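Local coordinates for VgrG protein (PDB 4DTH), which is the actin cross-linking toxin domain of a Vibrio cholerae VgrG protein, binds ATP and magnesium and probably joins actin monomers covalently, at residues M98-L112 with V355-E367. Residues are numbered along the deposited sequence; the frame is centred on the assembly and turned at random.
Sequences MDDKAAVETRKQAML and VPNELQSYLPKTE
K108 reaches from helix 101-124 to S361 and P364 in the loop after strand 343-352. Its CB packs on CB of P364. CG lies over the backbone, 3.6 Å from O of Y362. The chain bends at its third torsion (chi3 63°), which brings the amine to O of S361. CD and CE pass close to the same oxygen, and CE also nears O of L363. At the tip, NZ donates to O of S361 at 2.7 Å, tilted 24° from the carbonyl plane. The same NZ makes a salt bridge to E105 OE1 at 3.2 Å, met on the syn side of the carboxylate. NZ of K365 lies 3.4 Å from NZ of K108. Both are donors and do not bond to each other. The carboxylate of E105 probably eases the meeting of the two amines.

Y362 makes the other main link. Its hydroxyl donates to O of M98 at 2.8 Å, from above the carbonyl plane, and this oxygen lies at the ring edge. CE of M98 touches the hydroxyl and CD2 of L359. The M98 side chain lies about 7 Å from the bound ATP. Both methyls of V104 pack against CD1 of the ring, each at 3.6 Å. One water donates to O of V104 and O of Y362, and so ties the two backbones.

Further along, CG of P364 meets SD of M111, and its CB meets CG of L112. CD2 of L112 meets O of K365 at 3.3 Å.

The contact lays the chain's last modelled residues along the start of helix 101-124. D100 is the N-cap, its OD1 accepting from N of A103. Strand 24-30 is touched from both segments, by M98 and Y362 at I25 and by M111 and P364 at N29. The helix also packs on strands 56-68 and 85-97, through M111 on F58 and V104 on C96.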
loop_
_atom_site.group_PDB
_atom_site.type_symbol
_atom_site.label_atom_id
_atom_site.label_comp_id
_atom_site.label_asym_id
_atom_site.label_seq_id
_atom_site.Cartn_x
_atom_site.Cartn_y
_atom_site.Cartn_z
ATOM N N MET A 98 9.571 4.069 11.973
ATOM C CA MET A 98 8.690 3.288 12.847
ATOM C C MET A 98 8.833 3.598 14.325
ATOM O O MET A 98 7.849 3.546 15.050
ATOM C CB MET A 98 8.905 1.789 12.627
ATOM C CG MET A 98 8.048 1.240 11.567
ATOM S SD MET A 98 7.959 -0.553 11.653
ATOM C CE MET A 98 6.542 -0.760 12.676
ATOM N N ASP A 99 10.051 3.927 14.769
ATOM C CA ASP A 99 10.315 4.238 16.170
ATOM C C ASP A 99 10.292 5.751 16.468
ATOM O O ASP A 99 10.709 6.174 17.551
ATOM C CB ASP A 99 11.630 3.576 16.625
ATOM C CG ASP A 99 12.875 3.975 15.852
ATOM O OD1 ASP A 99 12.777 4.865 14.972
ATOM O OD2 ASP A 99 13.943 3.404 16.127
ATOM N N ASP A 100 9.817 6.567 15.505
ATOM C CA ASP A 100 9.738 8.016 15.699
ATOM C C ASP A 100 8.353 8.339 16.262
ATOM O O ASP A 100 7.412 8.614 15.516
ATOM C CB ASP A 100 10.068 8.787 14.401
ATOM C CG ASP A 100 10.151 10.300 14.546
ATOM O OD1 ASP A 100 9.603 10.838 15.534
ATOM O OD2 ASP A 100 10.675 10.952 13.622
ATOM N N LYS A 101 8.239 8.281 17.594
ATOM C CA LYS A 101 6.989 8.522 18.323
ATOM C C LYS A 101 6.310 9.844 17.989
ATOM O O LYS A 101 5.097 9.854 17.740
ATOM C CB LYS A 101 7.212 8.411 19.835
ATOM C CG LYS A 101 7.403 6.991 20.327
ATOM C CD LYS A 101 7.582 7.020 21.822
ATOM C CE LYS A 101 8.031 5.703 22.381
ATOM N NZ LYS A 101 8.790 5.891 23.641
ATOM N N ALA A 102 7.081 10.956 17.992
ATOM C CA ALA A 102 6.549 12.294 17.694
ATOM C C ALA A 102 5.939 12.364 16.286
ATOM O O ALA A 102 4.850 12.909 16.123
ATOM C CB ALA A 102 7.637 13.351 17.852
ATOM N N ALA A 103 6.629 11.792 15.276
ATOM C CA ALA A 103 6.140 11.783 13.890
ATOM C C ALA A 103 4.861 10.952 13.754
ATOM O O ALA A 103 3.934 11.370 13.065
ATOM C CB ALA A 103 7.217 11.264 12.947
ATOM N N VAL A 104 4.797 9.801 14.439
ATOM C CA VAL A 104 3.623 8.912 14.420
ATOM C C VAL A 104 2.431 9.638 15.061
ATOM O O VAL A 104 1.323 9.646 14.513
ATOM C CB VAL A 104 3.931 7.562 15.135
ATOM C CG1 VAL A 104 2.657 6.736 15.352
ATOM C CG2 VAL A 104 4.970 6.753 14.364
ATOM N N GLU A 105 2.681 10.263 16.214
ATOM C CA GLU A 105 1.657 10.978 16.959
ATOM C C GLU A 105 1.141 12.199 16.223
ATOM O O GLU A 105 -0.071 12.414 16.204
ATOM C CB GLU A 105 2.158 11.322 18.369
ATOM C CG GLU A 105 1.100 11.154 19.448
ATOM C CD GLU A 105 0.250 9.893 19.423
ATOM O OE1 GLU A 105 0.804 8.780 19.255
ATOM O OE2 GLU A 105 -0.984 10.030 19.581
ATOM N N THR A 106 2.039 12.985 15.602
ATOM C CA THR A 106 1.638 14.182 14.847
ATOM C C THR A 106 0.725 13.803 13.673
ATOM O O THR A 106 -0.263 14.500 13.439
ATOM C CB THR A 106 2.846 15.024 14.426
ATOM O OG1 THR A 106 3.667 15.256 15.574
ATOM C CG2 THR A 106 2.441 16.363 13.823
ATOM N N ARG A 107 1.012 12.678 12.980
ATOM C CA ARG A 107 0.164 12.217 11.872
ATOM C C ARG A 107 -1.246 11.877 12.359
ATOM O O ARG A 107 -2.213 12.317 11.745
ATOM C CB ARG A 107 0.790 11.013 11.152
ATOM C CG ARG A 107 1.896 11.409 10.188
ATOM C CD ARG A 107 2.989 10.334 10.116
ATOM N NE ARG A 107 3.979 10.687 9.095
ATOM C CZ ARG A 107 4.913 11.624 9.226
ATOM N NH1 ARG A 107 5.048 12.282 10.373
ATOM N NH2 ARG A 107 5.722 11.904 8.216
ATOM N N LYS A 108 -1.359 11.139 13.481
ATOM C CA LYS A 108 -2.651 10.759 14.065
ATOM C C LYS A 108 -3.444 11.997 14.463
ATOM O O LYS A 108 -4.622 12.109 14.128
ATOM C CB LYS A 108 -2.437 9.856 15.286
ATOM C CG LYS A 108 -1.942 8.439 14.931
ATOM C CD LYS A 108 -1.292 7.753 16.146
ATOM C CE LYS A 108 -2.269 7.539 17.290
ATOM N NZ LYS A 108 -1.627 6.853 18.444
ATOM N N GLN A 109 -2.781 12.935 15.170
ATOM C CA GLN A 109 -3.412 14.174 15.629
ATOM C C GLN A 109 -3.872 15.056 14.466
ATOM O O GLN A 109 -4.987 15.606 14.514
ATOM C CB GLN A 109 -2.482 14.924 16.597
ATOM C CG GLN A 109 -2.403 14.214 17.952
ATOM C CD GLN A 109 -1.312 14.752 18.840
ATOM O OE1 GLN A 109 -0.128 14.449 18.668
ATOM N NE2 GLN A 109 -1.697 15.505 19.855
ATOM N N ALA A 110 -3.030 15.170 13.407
ATOM C CA ALA A 110 -3.365 15.974 12.222
ATOM C C ALA A 110 -4.563 15.382 11.475
ATOM O O ALA A 110 -5.411 16.129 10.993
ATOM C CB ALA A 110 -2.164 16.075 11.297
ATOM N N MET A 111 -4.650 14.040 11.408
ATOM C CA MET A 111 -5.788 13.382 10.757
ATOM C C MET A 111 -7.068 13.599 11.544
ATOM O O MET A 111 -8.104 13.895 10.940
ATOM C CB MET A 111 -5.515 11.894 10.569
ATOM C CG MET A 111 -4.542 11.628 9.445
ATOM S SD MET A 111 -4.434 9.875 9.080
ATOM C CE MET A 111 -3.210 9.909 7.751
ATOM N N LEU A 112 -6.996 13.491 12.883
ATOM C CA LEU A 112 -8.163 13.719 13.744
ATOM C C LEU A 112 -8.608 15.170 13.665
ATOM O O LEU A 112 -9.812 15.426 13.585
ATOM C CB LEU A 112 -7.912 13.293 15.194
ATOM C CG LEU A 112 -7.789 11.783 15.423
ATOM C CD1 LEU A 112 -7.116 11.500 16.753
ATOM C CD2 LEU A 112 -9.152 11.079 15.317
ATOM N N VAL A 355 -5.187 -3.883 10.001
ATOM C CA VAL A 355 -4.127 -3.470 10.925
ATOM C C VAL A 355 -4.100 -4.454 12.117
ATOM O O VAL A 355 -5.115 -4.593 12.807
ATOM C CB VAL A 355 -4.247 -1.993 11.386
ATOM C CG1 VAL A 355 -3.109 -1.624 12.336
ATOM C CG2 VAL A 355 -4.272 -1.037 10.191
ATOM N N PRO A 356 -2.967 -5.149 12.360
ATOM C CA PRO A 356 -2.919 -6.085 13.497
ATOM C C PRO A 356 -2.786 -5.334 14.820
ATOM O O PRO A 356 -2.466 -4.139 14.820
ATOM C CB PRO A 356 -1.676 -6.932 13.195
ATOM C CG PRO A 356 -0.768 -5.994 12.463
ATOM C CD PRO A 356 -1.673 -5.103 11.644
ATOM N N ASN A 357 -3.000 -6.037 15.950
ATOM C CA ASN A 357 -2.889 -5.450 17.293
ATOM C C ASN A 357 -1.552 -4.739 17.522
ATOM O O ASN A 357 -1.538 -3.641 18.083
ATOM C CB ASN A 357 -3.128 -6.509 18.375
ATOM C CG ASN A 357 -4.501 -7.139 18.348
ATOM O OD1 ASN A 357 -4.642 -8.367 18.349
ATOM N ND2 ASN A 357 -5.543 -6.322 18.325
ATOM N N GLU A 358 -0.443 -5.334 17.030
ATOM C CA GLU A 358 0.922 -4.800 17.138
ATOM C C GLU A 358 1.097 -3.402 16.499
ATOM O O GLU A 358 1.992 -2.658 16.898
ATOM C CB GLU A 358 1.938 -5.773 16.511
ATOM C CG GLU A 358 2.036 -7.121 17.212
ATOM C CD GLU A 358 1.177 -8.232 16.639
ATOM O OE1 GLU A 358 0.068 -7.949 16.131
ATOM O OE2 GLU A 358 1.606 -9.405 16.736
ATOM N N LEU A 359 0.265 -3.062 15.504
ATOM C CA LEU A 359 0.387 -1.790 14.792
ATOM C C LEU A 359 -0.762 -0.813 15.024
ATOM O O LEU A 359 -0.742 0.277 14.441
ATOM C CB LEU A 359 0.604 -2.020 13.280
ATOM C CG LEU A 359 1.801 -2.887 12.846
ATOM C CD1 LEU A 359 1.813 -3.037 11.356
ATOM C CD2 LEU A 359 3.135 -2.303 13.309
ATOM N N GLN A 360 -1.753 -1.177 15.863
ATOM C CA GLN A 360 -2.902 -0.296 16.133
ATOM C C GLN A 360 -2.546 1.088 16.666
ATOM O O GLN A 360 -3.260 2.050 16.363
ATOM C CB GLN A 360 -3.933 -0.953 17.047
ATOM C CG GLN A 360 -4.793 -1.972 16.314
ATOM C CD GLN A 360 -5.881 -1.370 15.417
ATOM O OE1 GLN A 360 -6.125 -0.156 15.360
ATOM N NE2 GLN A 360 -6.572 -2.247 14.719
ATOM N N SER A 361 -1.433 1.172 17.454
ATOM C CA SER A 361 -0.977 2.429 18.046
ATOM C C SER A 361 -0.561 3.472 16.984
ATOM O O SER A 361 -0.486 4.660 17.300
ATOM C CB SER A 361 0.160 2.174 19.033
ATOM O OG SER A 361 1.288 1.628 18.368
ATOM N N TYR A 362 -0.303 3.037 15.727
ATOM C CA TYR A 362 0.099 3.929 14.631
ATOM C C TYR A 362 -1.117 4.580 13.954
ATOM O O TYR A 362 -0.955 5.493 13.146
ATOM C CB TYR A 362 0.908 3.141 13.580
ATOM C CG TYR A 362 2.262 2.679 14.084
ATOM C CD1 TYR A 362 3.383 3.496 13.972
ATOM C CD2 TYR A 362 2.422 1.424 14.663
ATOM C CE1 TYR A 362 4.630 3.084 14.444
ATOM C CE2 TYR A 362 3.669 0.994 15.129
ATOM C CZ TYR A 362 4.770 1.830 15.014
ATOM O OH TYR A 362 5.999 1.428 15.475
ATOM N N LEU A 363 -2.326 4.081 14.256
ATOM C CA LEU A 363 -3.543 4.532 13.594
ATOM C C LEU A 363 -4.387 5.481 14.443
ATOM O O LEU A 363 -4.566 5.241 15.641
ATOM C CB LEU A 363 -4.382 3.315 13.131
ATOM C CG LEU A 363 -3.999 2.608 11.801
ATOM C CD1 LEU A 363 -4.185 3.514 10.578
ATOM C CD2 LEU A 363 -2.594 2.010 11.840
ATOM N N PRO A 364 -4.921 6.561 13.835
ATOM C CA PRO A 364 -5.789 7.471 14.598
ATOM C C PRO A 364 -7.137 6.826 14.895
ATOM O O PRO A 364 -7.640 6.026 14.097
ATOM C CB PRO A 364 -5.937 8.684 13.679
ATOM C CG PRO A 364 -5.742 8.147 12.302
ATOM C CD PRO A 364 -4.817 6.966 12.413
ATOM N N LYS A 365 -7.707 7.162 16.057
ATOM C CA LYS A 365 -8.990 6.612 16.499
ATOM C C LYS A 365 -9.961 7.760 16.761
ATOM O O LYS A 365 -9.625 8.640 17.552
ATOM C CB LYS A 365 -8.809 5.764 17.793
ATOM C CG LYS A 365 -7.378 5.254 18.074
ATOM C CD LYS A 365 -6.604 6.109 19.126
ATOM C CE LYS A 365 -5.151 5.687 19.280
ATOM N NZ LYS A 365 -4.447 6.485 20.327
ATOM N N THR A 366 -11.165 7.757 16.114
ATOM C CA THR A 366 -12.177 8.802 16.350
ATOM C C THR A 366 -12.605 8.743 17.834
ATOM O O THR A 366 -12.911 7.668 18.345
ATOM C CB THR A 366 -13.418 8.633 15.438
ATOM O OG1 THR A 366 -13.047 8.776 14.075
ATOM C CG2 THR A 366 -14.529 9.648 15.748
ATOM N N GLU A 367 -12.610 9.902 18.490
ATOM C CA GLU A 367 -13.014 10.021 19.885
ATOM C C GLU A 367 -14.522 9.997 20.018
ATOM O O GLU A 367 -15.229 10.739 19.335
HETATM O O HOH W 1 0.660 7.650 12.503
#